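Local atomic coordinates of mevalonate diphosphate decarboxylase (Legionella pneumophila, PDB entry 3LTO), a protein that probably catalyses the ATP-dependent decarboxylation of mevalonate diphosphate, a step of isoprenoid lipid biosynthesis. Residues A[17-22]-A[26-31]; A[197-200]-A[204-207]; A[209-214]-A[239-244]; A[221-224]-A[230-233]. One frame throughout, in Å; residues are numbered along the deposited sequence.

Contact 1: residues A[17-22]-A[26-31]; sequences MGKKDE and LPDNSS. With SO4 (sulfate ion), chain D; SO4 (sulfate ion), chain C.
The flat carboxylate of Asp28 meets Lys19 at one oxygen and the backbone of residues 20-21 at the other. It stands beside a single antiparallel beta bridge, Lys20 with Pro27, within the loop that joins strands 2-12 and 31-47 of the N-terminal domain. Asp28 OD2 receives Lys19 NZ on its anti lone pair, the one turned away from OD1, at 2.6 Å in a short salt bridge. Asp28 OD1 rests 3.3 Å from Lys20 C. Its approach to the amide of Asp21 is too badly angled to count as a bond. Lys20 and Pro27 form a non-hydrogen-bonded pair, flanked by two backbone bonds: Asp28 N to Lys19 O at 2.9 Å and Asp21 N to Leu26 O at 2.8 Å. The Lys19 and Asp28 side chains cross at about a right angle. Lys19 runs extended until its last torsion, chi4 -59°, swings NZ onto the carboxylate. Ser209 OG also bonds this ammonium, so helix 208-224 takes part in positioning the charge. Asp21 OD2 turns away to accept the amides of Asn23 and Ser24. Two sulfates, probably from the crystallisation liquor, flank the start of the loop; Tyr16, Arg144 and Arg152 are among their other ligands, consistent with a pocket made for phosphate groups. The chain C sulfate accepts a bond from Met17 N, 2.8 Å from its O4. The chain D sulfate is reached by the extended side chain of Lys20, whose NZ stands 2.8 Å from O4 of that ion.

Contact 2: residues A[197-200]-A[204-207]; sequences KLVK and FYET
Lys200 and Tyr205 make a CH-pi contact between a helix end and the loop 204-207 that follows it, in the connection leading from helix 192-198 to helix 208-224 of the C-terminal domain. Val199 and Lys200 lie in a short 3-10 segment, after which the chain doubles back so that the ring of Tyr205 lies against both. Lys200 CA stands over a face of that ring, 3.8 Å from the centroid and 14° off the normal. The Lys200 side chain continues alongside the tyrosine, pointing the same way, with CG over the face at 3.7 Å from Tyr205 CZ. Tyr205 holds CG opposite its backbone nitrogen (chi1 173°), a rotation that lays the ring along the lysine. Val199 contributes differently: its carbonyl oxygen comes obliquely to the ring and sits only 3.1 Å from Tyr205 CB, while its side chain crosses the tyrosine at about a right angle. Leu245 and Phe246 of helix 228-247 pack against this valine. Tyr205 also makes a cation-pi contact with Lys19, which ties the loop to the N-terminal domain. The remaining apolar touch is an ordinary van der Waals one, with Val199 CG2 4.0 Å from Tyr205 CD2.

Contact 3: residues A[209-214]-A[239-244]; sequences SERAEA and FLDMHQ
Ionic interaction dominates here: Arg211 on helix 208-224 grips Asp241 on helix 228-247 side-on, giving one nitrogen to each carboxylate oxygen. Arg211 NE lies 2.6 Å from Asp241 OD2, and Arg211 NH2 lies 3.0 Å from Asp241 OD1. The two helices follow each other in the chain and form a helical hairpin; at this level the CA atoms of Arg211 and Asp241 are 8.7 Å apart.

The hydrogen-bond geometry is good but not flat. Both oxygens lie near the guanidinium plane, yet that plane and the carboxylate are turned 40° from each other. OD1 offers its syn lone pair, whereas NE meets OD2 on the syn side but 33° out of the carboxylate plane. A bend in the arginine at chi3, -65°, presents its NE edge to the acid.

Further polar partners fix both groups. Arg208 NH1 makes a second salt bridge to Asp241 OD2. Arg211 NH2 also bonds Phe204 O, and its NH1 bonds Thr207 OG1, so the guanidinium clasps the preceding turn as well. Two arginines beside one buried carboxylate would probably stabilise its charged form, and the paired bonds should resist rotation of either group.

Contact 4: residues A[221-224]-A[230-233]; sequences NAFE and SIYQ
Ser230, whose CB touches Ala222 CB at 3.9 Å, sends its hydroxyl to Asp227: OG is hydrogen-bonded to Asp227 OD2. That bond ties the first turn of helix 228-247 to the residue just before it; what joins this helix to 208-224 here is apolar. The two segments stand beside the tight connection of a helical hairpin, and their backbones come close, with 5.8 Å between the CA atoms of Ala222 and Ile231. The small alanine permits this approach, its CB meeting Ile231 CG1 at 3.6 Å. Beyond CG1 the isoleucine is fully extended (chi2 180°), which carries CD1 onto the ring of Phe223. There the methyl sits over the centre of one face, 3.7 Å from the centroid and 10° off the normal, a well-formed CH-pi contact. All six ring carbons lie at similar range from the methyl; Phe223 CE1, among the nearest, is 3.8 Å from Ile231 CD1. The phenylalanine and isoleucine side chains cross at about a right angle, so that the methyl comes down on the ring end-on. Trp158 of the N-terminal domain meets the same ring edge-to-face, while Tyr173 packs on both Phe223 and Ile231. With Ala222, Phe223 and Ile231 buried and apolar, the two helices are held here by close fit and dispersion, and the central seat of the methyl implies shape matching more than any directional polar bond.

In the fold
Along the chain, contact 1 comes first, in the N-terminal domain, and contacts 2, 3 and 4 follow in the C-terminal one, with contact 4 nested inside the loop that contact 3 closes. Contacts 3 and 4 share helices 208-224 and 228-247 and pin the same hairpin at two levels, their centres about 16 Å apart. Contact 2 lies about 10 Å from contact 3, centre to centre, in the connection that delivers helix 208-224. The centre of contact 1 is about 12 Å from those of contacts 2 and 3, and it touches each. Its loop rests on the start of helix 208-224, so contact 1 joins the N-terminal domain to contacts 2 and 3.

Contact 1: residues A[17-22]-A[26-31]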
loop_
_atom_site.group_PDB
_atom_site.type_symbol
_atom_site.label_atom_id
_atom_site.label_comp_id
_atom_site.label_asym_id
_atom_site.label_seq_id
_atom_site.Cartn_x
_atom_site.Cartn_y
_atom_site.Cartn_z
HETATM N N MSE A 17 -6.403 -6.026 -14.289
HETATM C CA MSE A 17 -6.601 -5.482 -15.632
HETATM C C MSE A 17 -5.761 -4.266 -16.017
HETATM O O MSE A 17 -6.063 -3.579 -16.991
HETATM C CB MSE A 17 -8.083 -5.151 -15.837
HETATM C CG MSE A 17 -8.523 -5.187 -17.282
HETATM SE SE MSE A 17 -10.350 -4.577 -17.496
HETATM C CE MSE A 17 -11.121 -5.549 -16.042
ATOM N N GLY A 18 -4.707 -3.999 -15.261
ATOM C CA GLY A 18 -3.867 -2.864 -15.579
ATOM C C GLY A 18 -4.540 -1.530 -15.323
ATOM O O GLY A 18 -4.049 -0.490 -15.753
ATOM N N LYS A 19 -5.676 -1.556 -14.637
ATOM C CA LYS A 19 -6.386 -0.326 -14.326
ATOM C C LYS A 19 -5.691 0.229 -13.084
ATOM O O LYS A 19 -5.852 -0.296 -11.985
ATOM C CB LYS A 19 -7.865 -0.626 -14.044
ATOM C CG LYS A 19 -8.763 0.605 -14.038
ATOM C CD LYS A 19 -10.234 0.230 -14.094
ATOM C CE LYS A 19 -11.110 1.440 -13.807
ATOM N NZ LYS A 19 -10.815 2.031 -12.455
ATOM N N LYS A 20 -4.906 1.284 -13.262
ATOM C CA LYS A 20 -4.168 1.864 -12.144
ATOM C C LYS A 20 -4.123 3.384 -12.184
ATOM O O LYS A 20 -4.373 3.995 -13.221
ATOM C CB LYS A 20 -2.740 1.313 -12.147
ATOM C CG LYS A 20 -1.980 1.624 -13.433
ATOM C CD LYS A 20 -0.592 1.007 -13.443
ATOM C CE LYS A 20 0.161 1.378 -14.716
ATOM N NZ LYS A 20 1.490 0.702 -14.820
ATOM N N ASP A 21 -3.790 3.985 -11.047
ATOM C CA ASP A 21 -3.702 5.436 -10.929
ATOM C C ASP A 21 -2.476 5.945 -11.684
ATOM O O ASP A 21 -1.372 5.419 -11.539
ATOM C CB ASP A 21 -3.607 5.841 -9.458
ATOM C CG ASP A 21 -3.687 7.342 -9.261
ATOM O OD1 ASP A 21 -4.816 7.882 -9.255
ATOM O OD2 ASP A 21 -2.617 7.977 -9.127
ATOM N N GLU A 22 -2.676 6.989 -12.476
ATOM C CA GLU A 22 -1.613 7.570 -13.284
ATOM C C GLU A 22 -0.403 8.105 -12.519
ATOM O O GLU A 22 0.717 8.068 -13.027
ATOM C CB GLU A 22 -2.200 8.689 -14.146
ATOM C CG GLU A 22 -1.231 9.301 -15.129
ATOM C CD GLU A 22 -1.915 10.270 -16.071
ATOM O OE1 GLU A 22 -2.430 11.307 -15.592
ATOM O OE2 GLU A 22 -1.945 9.987 -17.289
ATOM N N LEU A 26 -0.884 2.916 -8.119
ATOM C CA LEU A 26 -1.607 1.949 -7.298
ATOM C C LEU A 26 -2.799 1.429 -8.111
ATOM O O LEU A 26 -3.388 2.170 -8.894
ATOM C CB LEU A 26 -2.111 2.625 -6.021
ATOM C CG LEU A 26 -1.041 3.167 -5.070
ATOM C CD1 LEU A 26 -1.669 4.147 -4.085
ATOM C CD2 LEU A 26 -0.378 2.010 -4.340
ATOM N N PRO A 27 -3.165 0.148 -7.937
ATOM C CA PRO A 27 -4.296 -0.416 -8.684
ATOM C C PRO A 27 -5.619 0.217 -8.273
ATOM O O PRO A 27 -5.830 0.508 -7.097
ATOM C CB PRO A 27 -4.233 -1.904 -8.339
ATOM C CG PRO A 27 -3.670 -1.895 -6.929
ATOM C CD PRO A 27 -2.577 -0.851 -7.023
ATOM N N ASP A 28 -6.508 0.434 -9.237
ATOM C CA ASP A 28 -7.804 1.028 -8.935
ATOM C C ASP A 28 -8.640 0.077 -8.102
ATOM O O ASP A 28 -9.505 0.497 -7.332
ATOM C CB ASP A 28 -8.523 1.417 -10.224
ATOM C CG ASP A 28 -8.016 2.736 -10.793
ATOM O OD1 ASP A 28 -6.908 3.177 -10.411
ATOM O OD2 ASP A 28 -8.719 3.330 -11.631
ATOM N N ASN A 29 -8.388 -1.216 -8.256
ATOM C CA ASN A 29 -9.101 -2.179 -7.444
ATOM C C ASN A 29 -8.189 -3.335 -7.112
ATOM O O ASN A 29 -7.177 -3.553 -7.771
ATOM C CB ASN A 29 -10.395 -2.672 -8.122
ATOM C CG ASN A 29 -10.158 -3.329 -9.467
ATOM O OD1 ASN A 29 -10.350 -2.707 -10.516
ATOM N ND2 ASN A 29 -9.743 -4.593 -9.447
ATOM N N SER A 30 -8.534 -4.050 -6.054
ATOM C CA SER A 30 -7.748 -5.186 -5.637
ATOM C C SER A 30 -7.895 -6.299 -6.661
ATOM O O SER A 30 -8.770 -6.251 -7.540
ATOM C CB SER A 30 -8.226 -5.683 -4.273
ATOM O OG SER A 30 -8.065 -4.682 -3.288
ATOM N N SER A 31 -7.028 -7.297 -6.541
ATOM C CA SER A 31 -7.056 -8.454 -7.420
ATOM C C SER A 31 -6.712 -9.702 -6.612
ATOM O O SER A 31 -5.951 -9.638 -5.643
ATOM C CB SER A 31 -6.079 -8.268 -8.589
ATOM O OG SER A 31 -4.746 -8.047 -8.147
HETATM S S SO4 D . 0.808 -2.762 -15.606
HETATM O O1 SO4 D . 0.696 -2.340 -14.203
HETATM O O2 SO4 D . 1.849 -3.791 -15.743
HETATM O O3 SO4 D . -0.482 -3.315 -16.052
HETATM O O4 SO4 D . 1.151 -1.599 -16.443
HETATM S S SO4 C . -4.994 -9.633 -14.172
HETATM O O1 SO4 C . -5.661 -9.522 -12.864
HETATM O O2 SO4 C . -3.593 -10.000 -13.943
HETATM O O3 SO4 C . -5.670 -10.670 -14.963
HETATM O O4 SO4 C . -5.039 -8.363 -14.907
#

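Contact 2: residues A[197-200]-A[204-207]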
loop_
_atom_site.group_PDB
_atom_site.type_symbol
_atom_site.label_atom_id
_atom_site.label_comp_id
_atom_site.label_asym_id
_atom_site.label_seq_id
_atom_site.Cartn_x
_atom_site.Cartn_y
_atom_site.Cartn_z
ATOM N N LYS A 197 -5.542 -0.923 -22.520
ATOM C CA LYS A 197 -5.577 0.488 -22.881
ATOM C C LYS A 197 -6.891 0.819 -23.588
ATOM O O LYS A 197 -7.561 1.798 -23.262
ATOM C CB LYS A 197 -4.423 0.831 -23.828
ATOM C CG LYS A 197 -3.018 0.694 -23.254
ATOM C CD LYS A 197 -2.731 1.751 -22.187
ATOM C CE LYS A 197 -1.228 2.055 -22.091
ATOM N NZ LYS A 197 -0.385 0.842 -21.853
ATOM N N LEU A 198 -7.258 -0.010 -24.558
ATOM C CA LEU A 198 -8.469 0.218 -25.336
ATOM C C LEU A 198 -9.764 0.291 -24.537
ATOM O O LEU A 198 -10.664 1.059 -24.881
ATOM C CB LEU A 198 -8.595 -0.853 -26.423
ATOM C CG LEU A 198 -7.463 -0.869 -27.452
ATOM C CD1 LEU A 198 -7.645 -2.036 -28.411
ATOM C CD2 LEU A 198 -7.449 0.447 -28.213
ATOM N N VAL A 199 -9.856 -0.488 -23.466
ATOM C CA VAL A 199 -11.071 -0.511 -22.657
ATOM C C VAL A 199 -11.443 0.797 -21.970
ATOM O O VAL A 199 -12.526 0.904 -21.398
ATOM C CB VAL A 199 -11.013 -1.633 -21.590
ATOM C CG1 VAL A 199 -11.119 -2.986 -22.263
ATOM C CG2 VAL A 199 -9.723 -1.538 -20.801
ATOM N N LYS A 200 -10.558 1.788 -22.021
ATOM C CA LYS A 200 -10.844 3.077 -21.397
ATOM C C LYS A 200 -12.039 3.760 -22.062
ATOM O O LYS A 200 -12.727 4.570 -21.438
ATOM C CB LYS A 200 -9.620 4.004 -21.472
ATOM C CG LYS A 200 -8.633 3.852 -20.321
ATOM C CD LYS A 200 -7.398 3.046 -20.698
ATOM C CE LYS A 200 -6.399 2.997 -19.533
ATOM N NZ LYS A 200 -5.147 2.219 -19.823
ATOM N N PHE A 204 -18.601 1.335 -19.582
ATOM C CA PHE A 204 -18.619 0.616 -18.313
ATOM C C PHE A 204 -17.265 0.605 -17.614
ATOM O O PHE A 204 -17.143 0.110 -16.494
ATOM C CB PHE A 204 -19.086 -0.823 -18.542
ATOM C CG PHE A 204 -20.372 -0.930 -19.323
ATOM C CD1 PHE A 204 -21.509 -0.238 -18.921
ATOM C CD2 PHE A 204 -20.447 -1.734 -20.459
ATOM C CE1 PHE A 204 -22.707 -0.346 -19.643
ATOM C CE2 PHE A 204 -21.639 -1.846 -21.183
ATOM C CZ PHE A 204 -22.770 -1.151 -20.773
ATOM N N TYR A 205 -16.251 1.152 -18.273
ATOM C CA TYR A 205 -14.909 1.181 -17.702
ATOM C C TYR A 205 -14.848 1.996 -16.414
ATOM O O TYR A 205 -14.301 1.553 -15.407
ATOM C CB TYR A 205 -13.926 1.741 -18.728
ATOM C CG TYR A 205 -12.534 1.972 -18.193
ATOM C CD1 TYR A 205 -12.197 3.173 -17.573
ATOM C CD2 TYR A 205 -11.551 0.988 -18.304
ATOM C CE1 TYR A 205 -10.921 3.393 -17.080
ATOM C CE2 TYR A 205 -10.269 1.196 -17.811
ATOM C CZ TYR A 205 -9.961 2.402 -17.201
ATOM O OH TYR A 205 -8.695 2.626 -16.711
ATOM N N GLU A 206 -15.422 3.190 -16.464
ATOM C CA GLU A 206 -15.463 4.109 -15.332
ATOM C C GLU A 206 -15.928 3.458 -14.029
ATOM O O GLU A 206 -15.404 3.763 -12.954
ATOM C CB GLU A 206 -16.399 5.270 -15.675
ATOM C CG GLU A 206 -17.777 4.774 -16.149
ATOM C CD GLU A 206 -18.669 5.888 -16.661
ATOM O OE1 GLU A 206 -19.069 6.745 -15.845
ATOM O OE2 GLU A 206 -18.958 5.909 -17.881
ATOM N N THR A 207 -16.914 2.574 -14.137
ATOM C CA THR A 207 -17.491 1.885 -12.985
ATOM C C THR A 207 -16.968 0.457 -12.762
ATOM O O THR A 207 -17.453 -0.265 -11.885
ATOM C CB THR A 207 -19.016 1.800 -13.141
ATOM O OG1 THR A 207 -19.322 1.148 -14.383
ATOM C CG2 THR A 207 -19.641 3.213 -13.142
#

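Contact 3: residues A[209-214]-A[239-244]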
loop_
_atom_site.group_PDB
_atom_site.type_symbol
_atom_site.label_atom_id
_atom_site.label_comp_id
_atom_site.label_asym_id
_atom_site.label_seq_id
_atom_site.Cartn_x
_atom_site.Cartn_y
_atom_site.Cartn_z
ATOM N N SER A 209 -14.059 -0.784 -11.489
ATOM C CA SER A 209 -13.453 -1.096 -10.204
ATOM C C SER A 209 -14.491 -1.271 -9.100
ATOM O O SER A 209 -14.307 -2.081 -8.194
ATOM C CB SER A 209 -12.440 -0.015 -9.820
ATOM O OG SER A 209 -11.361 0.003 -10.741
ATOM N N GLU A 210 -15.584 -0.517 -9.165
ATOM C CA GLU A 210 -16.635 -0.655 -8.158
ATOM C C GLU A 210 -17.184 -2.075 -8.207
ATOM O O GLU A 210 -17.384 -2.707 -7.173
ATOM C CB GLU A 210 -17.773 0.335 -8.416
ATOM C CG GLU A 210 -17.504 1.747 -7.936
ATOM C CD GLU A 210 -18.275 2.786 -8.731
ATOM O OE1 GLU A 210 -19.478 2.574 -8.992
ATOM O OE2 GLU A 210 -17.677 3.818 -9.092
ATOM N N ARG A 211 -17.432 -2.570 -9.415
ATOM C CA ARG A 211 -17.953 -3.923 -9.582
ATOM C C ARG A 211 -16.946 -4.979 -9.112
ATOM O O ARG A 211 -17.319 -5.968 -8.472
ATOM C CB ARG A 211 -18.320 -4.178 -11.051
ATOM C CG ARG A 211 -19.478 -3.328 -11.563
ATOM C CD ARG A 211 -20.019 -3.865 -12.888
ATOM N NE ARG A 211 -19.045 -3.763 -13.974
ATOM C CZ ARG A 211 -18.691 -2.626 -14.565
ATOM N NH1 ARG A 211 -19.234 -1.485 -14.175
ATOM N NH2 ARG A 211 -17.806 -2.631 -15.556
ATOM N N ALA A 212 -15.670 -4.763 -9.429
ATOM C CA ALA A 212 -14.611 -5.691 -9.041
ATOM C C ALA A 212 -14.509 -5.819 -7.523
ATOM O O ALA A 212 -14.303 -6.916 -6.994
ATOM C CB ALA A 212 -13.270 -5.228 -9.611
ATOM N N GLU A 213 -14.633 -4.693 -6.825
ATOM C CA GLU A 213 -14.558 -4.695 -5.367
ATOM C C GLU A 213 -15.784 -5.401 -4.808
ATOM O O GLU A 213 -15.682 -6.179 -3.858
ATOM C CB GLU A 213 -14.491 -3.264 -4.824
ATOM C CG GLU A 213 -13.155 -2.550 -5.036
ATOM C CD GLU A 213 -11.995 -3.220 -4.300
ATOM O OE1 GLU A 213 -12.222 -3.791 -3.213
ATOM O OE2 GLU A 213 -10.851 -3.159 -4.800
ATOM N N ALA A 214 -16.941 -5.131 -5.407
ATOM C CA ALA A 214 -18.185 -5.753 -4.969
ATOM C C ALA A 214 -18.115 -7.265 -5.192
ATOM O O ALA A 214 -18.625 -8.042 -4.386
ATOM C CB ALA A 214 -19.378 -5.160 -5.737
ATOM N N PHE A 239 -15.183 -12.293 -15.249
ATOM C CA PHE A 239 -14.490 -12.288 -16.537
ATOM C C PHE A 239 -15.370 -11.816 -17.694
ATOM O O PHE A 239 -14.883 -11.202 -18.643
ATOM C CB PHE A 239 -13.847 -13.660 -16.835
ATOM C CG PHE A 239 -14.777 -14.686 -17.435
ATOM C CD1 PHE A 239 -15.017 -14.723 -18.805
ATOM C CD2 PHE A 239 -15.367 -15.653 -16.628
ATOM C CE1 PHE A 239 -15.830 -15.709 -19.367
ATOM C CE2 PHE A 239 -16.183 -16.643 -17.176
ATOM C CZ PHE A 239 -16.414 -16.672 -18.551
ATOM N N LEU A 240 -16.667 -12.072 -17.611
ATOM C CA LEU A 240 -17.565 -11.621 -18.668
ATOM C C LEU A 240 -17.648 -10.093 -18.641
ATOM O O LEU A 240 -17.778 -9.445 -19.681
ATOM C CB LEU A 240 -18.953 -12.251 -18.508
ATOM C CG LEU A 240 -19.010 -13.743 -18.867
ATOM C CD1 LEU A 240 -20.420 -14.293 -18.665
ATOM C CD2 LEU A 240 -18.579 -13.922 -20.312
ATOM N N ASP A 241 -17.538 -9.523 -17.446
ATOM C CA ASP A 241 -17.566 -8.072 -17.271
ATOM C C ASP A 241 -16.418 -7.496 -18.082
ATOM O O ASP A 241 -16.608 -6.651 -18.960
ATOM C CB ASP A 241 -17.361 -7.725 -15.795
ATOM C CG ASP A 241 -17.446 -6.230 -15.520
ATOM O OD1 ASP A 241 -17.455 -5.423 -16.471
ATOM O OD2 ASP A 241 -17.498 -5.859 -14.335
HETATM N N MSE A 242 -15.217 -7.977 -17.785
HETATM C CA MSE A 242 -14.037 -7.504 -18.483
HETATM C C MSE A 242 -14.177 -7.648 -19.989
HETATM O O MSE A 242 -13.950 -6.691 -20.718
HETATM C CB MSE A 242 -12.785 -8.256 -18.018
HETATM C CG MSE A 242 -11.524 -7.862 -18.775
HETATM SE SE MSE A 242 -9.885 -8.524 -17.994
HETATM C CE MSE A 242 -9.919 -10.307 -18.656
ATOM N N HIS A 243 -14.552 -8.834 -20.460
ATOM C CA HIS A 243 -14.685 -9.029 -21.895
ATOM C C HIS A 243 -15.735 -8.136 -22.531
ATOM O O HIS A 243 -15.588 -7.753 -23.677
ATOM C CB HIS A 243 -14.925 -10.511 -22.218
ATOM C CG HIS A 243 -13.670 -11.328 -22.160
ATOM N ND1 HIS A 243 -12.961 -11.684 -23.287
ATOM C CD2 HIS A 243 -12.941 -11.766 -21.107
ATOM C CE1 HIS A 243 -11.850 -12.302 -22.932
ATOM N NE2 HIS A 243 -11.813 -12.363 -21.612
ATOM N N GLN A 244 -16.779 -7.785 -21.791
ATOM C CA GLN A 244 -17.786 -6.890 -22.344
ATOM C C GLN A 244 -17.120 -5.538 -22.606
ATOM O O GLN A 244 -17.507 -4.811 -23.520
ATOM C CB GLN A 244 -18.962 -6.707 -21.377
ATOM C CG GLN A 244 -19.919 -5.603 -21.811
ATOM C CD GLN A 244 -21.236 -5.609 -21.050
ATOM O OE1 GLN A 244 -22.300 -5.847 -21.634
ATOM N NE2 GLN A 244 -21.174 -5.349 -19.743
#

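Contact 4: residues A[221-224]-A[230-233]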
loop_
_atom_site.group_PDB
_atom_site.type_symbol
_atom_site.label_atom_id
_atom_site.label_comp_id
_atom_site.label_asym_id
_atom_site.label_seq_id
_atom_site.Cartn_x
_atom_site.Cartn_y
_atom_site.Cartn_z
ATOM N N ASN A 221 -16.405 -14.057 0.644
ATOM C CA ASN A 221 -17.442 -14.639 1.491
ATOM C C ASN A 221 -17.779 -16.039 0.993
ATOM O O ASN A 221 -18.122 -16.917 1.781
ATOM C CB ASN A 221 -18.718 -13.784 1.485
ATOM C CG ASN A 221 -18.581 -12.512 2.309
ATOM O OD1 ASN A 221 -18.052 -12.534 3.427
ATOM N ND2 ASN A 221 -19.071 -11.401 1.771
ATOM N N ALA A 222 -17.689 -16.241 -0.318
ATOM C CA ALA A 222 -17.981 -17.547 -0.908
ATOM C C ALA A 222 -16.925 -18.536 -0.426
ATOM O O ALA A 222 -17.248 -19.655 -0.028
ATOM C CB ALA A 222 -17.971 -17.464 -2.434
ATOM N N PHE A 223 -15.664 -18.110 -0.458
ATOM C CA PHE A 223 -14.566 -18.952 -0.003
ATOM C C PHE A 223 -14.763 -19.359 1.463
ATOM O O PHE A 223 -14.706 -20.542 1.797
ATOM C CB PHE A 223 -13.234 -18.215 -0.176
ATOM C CG PHE A 223 -12.641 -18.354 -1.554
ATOM C CD1 PHE A 223 -11.964 -19.516 -1.919
ATOM C CD2 PHE A 223 -12.776 -17.336 -2.494
ATOM C CE1 PHE A 223 -11.429 -19.662 -3.198
ATOM C CE2 PHE A 223 -12.244 -17.471 -3.777
ATOM C CZ PHE A 223 -11.569 -18.640 -4.130
ATOM N N GLU A 224 -15.001 -18.374 2.323
ATOM C CA GLU A 224 -15.212 -18.621 3.746
ATOM C C GLU A 224 -16.294 -19.668 3.974
ATOM O O GLU A 224 -16.161 -20.526 4.842
ATOM C CB GLU A 224 -15.600 -17.312 4.453
ATOM C CG GLU A 224 -16.199 -17.477 5.851
ATOM C CD GLU A 224 -15.173 -17.850 6.910
ATOM O OE1 GLU A 224 -14.258 -17.032 7.165
ATOM O OE2 GLU A 224 -15.283 -18.959 7.491
ATOM N N SER A 230 -21.089 -20.450 -5.724
ATOM C CA SER A 230 -21.021 -18.988 -5.763
ATOM C C SER A 230 -19.681 -18.495 -6.315
ATOM O O SER A 230 -19.622 -17.445 -6.963
ATOM C CB SER A 230 -21.242 -18.386 -4.373
ATOM O OG SER A 230 -22.615 -18.391 -4.030
ATOM N N ILE A 231 -18.608 -19.237 -6.045
ATOM C CA ILE A 231 -17.290 -18.865 -6.552
ATOM C C ILE A 231 -17.399 -18.928 -8.081
ATOM O O ILE A 231 -16.997 -17.996 -8.789
ATOM C CB ILE A 231 -16.189 -19.839 -6.041
ATOM C CG1 ILE A 231 -16.048 -19.691 -4.524
ATOM C CG2 ILE A 231 -14.848 -19.546 -6.725
ATOM C CD1 ILE A 231 -15.008 -20.592 -3.892
ATOM N N TYR A 232 -17.972 -20.021 -8.574
ATOM C CA TYR A 232 -18.172 -20.206 -10.012
ATOM C C TYR A 232 -18.940 -19.028 -10.629
ATOM O O TYR A 232 -18.458 -18.391 -11.561
ATOM C CB TYR A 232 -18.933 -21.513 -10.251
ATOM C CG TYR A 232 -19.714 -21.595 -11.547
ATOM C CD1 TYR A 232 -19.072 -21.568 -12.784
ATOM C CD2 TYR A 232 -21.100 -21.747 -11.531
ATOM C CE1 TYR A 232 -19.786 -21.695 -13.968
ATOM C CE2 TYR A 232 -21.831 -21.876 -12.714
ATOM C CZ TYR A 232 -21.167 -21.850 -13.928
ATOM O OH TYR A 232 -21.881 -22.003 -15.096
ATOM N N GLN A 233 -20.121 -18.735 -10.090
ATOM C CA GLN A 233 -20.962 -17.653 -10.596
ATOM C C GLN A 233 -20.287 -16.284 -10.551
ATOM O O GLN A 233 -20.315 -15.533 -11.526
ATOM C CB GLN A 233 -22.278 -17.620 -9.814
ATOM C CG GLN A 233 -22.983 -18.970 -9.793
ATOM C CD GLN A 233 -24.249 -18.972 -8.956
ATOM O OE1 GLN A 233 -24.265 -18.468 -7.834
ATOM N NE2 GLN A 233 -25.313 -19.560 -9.494
#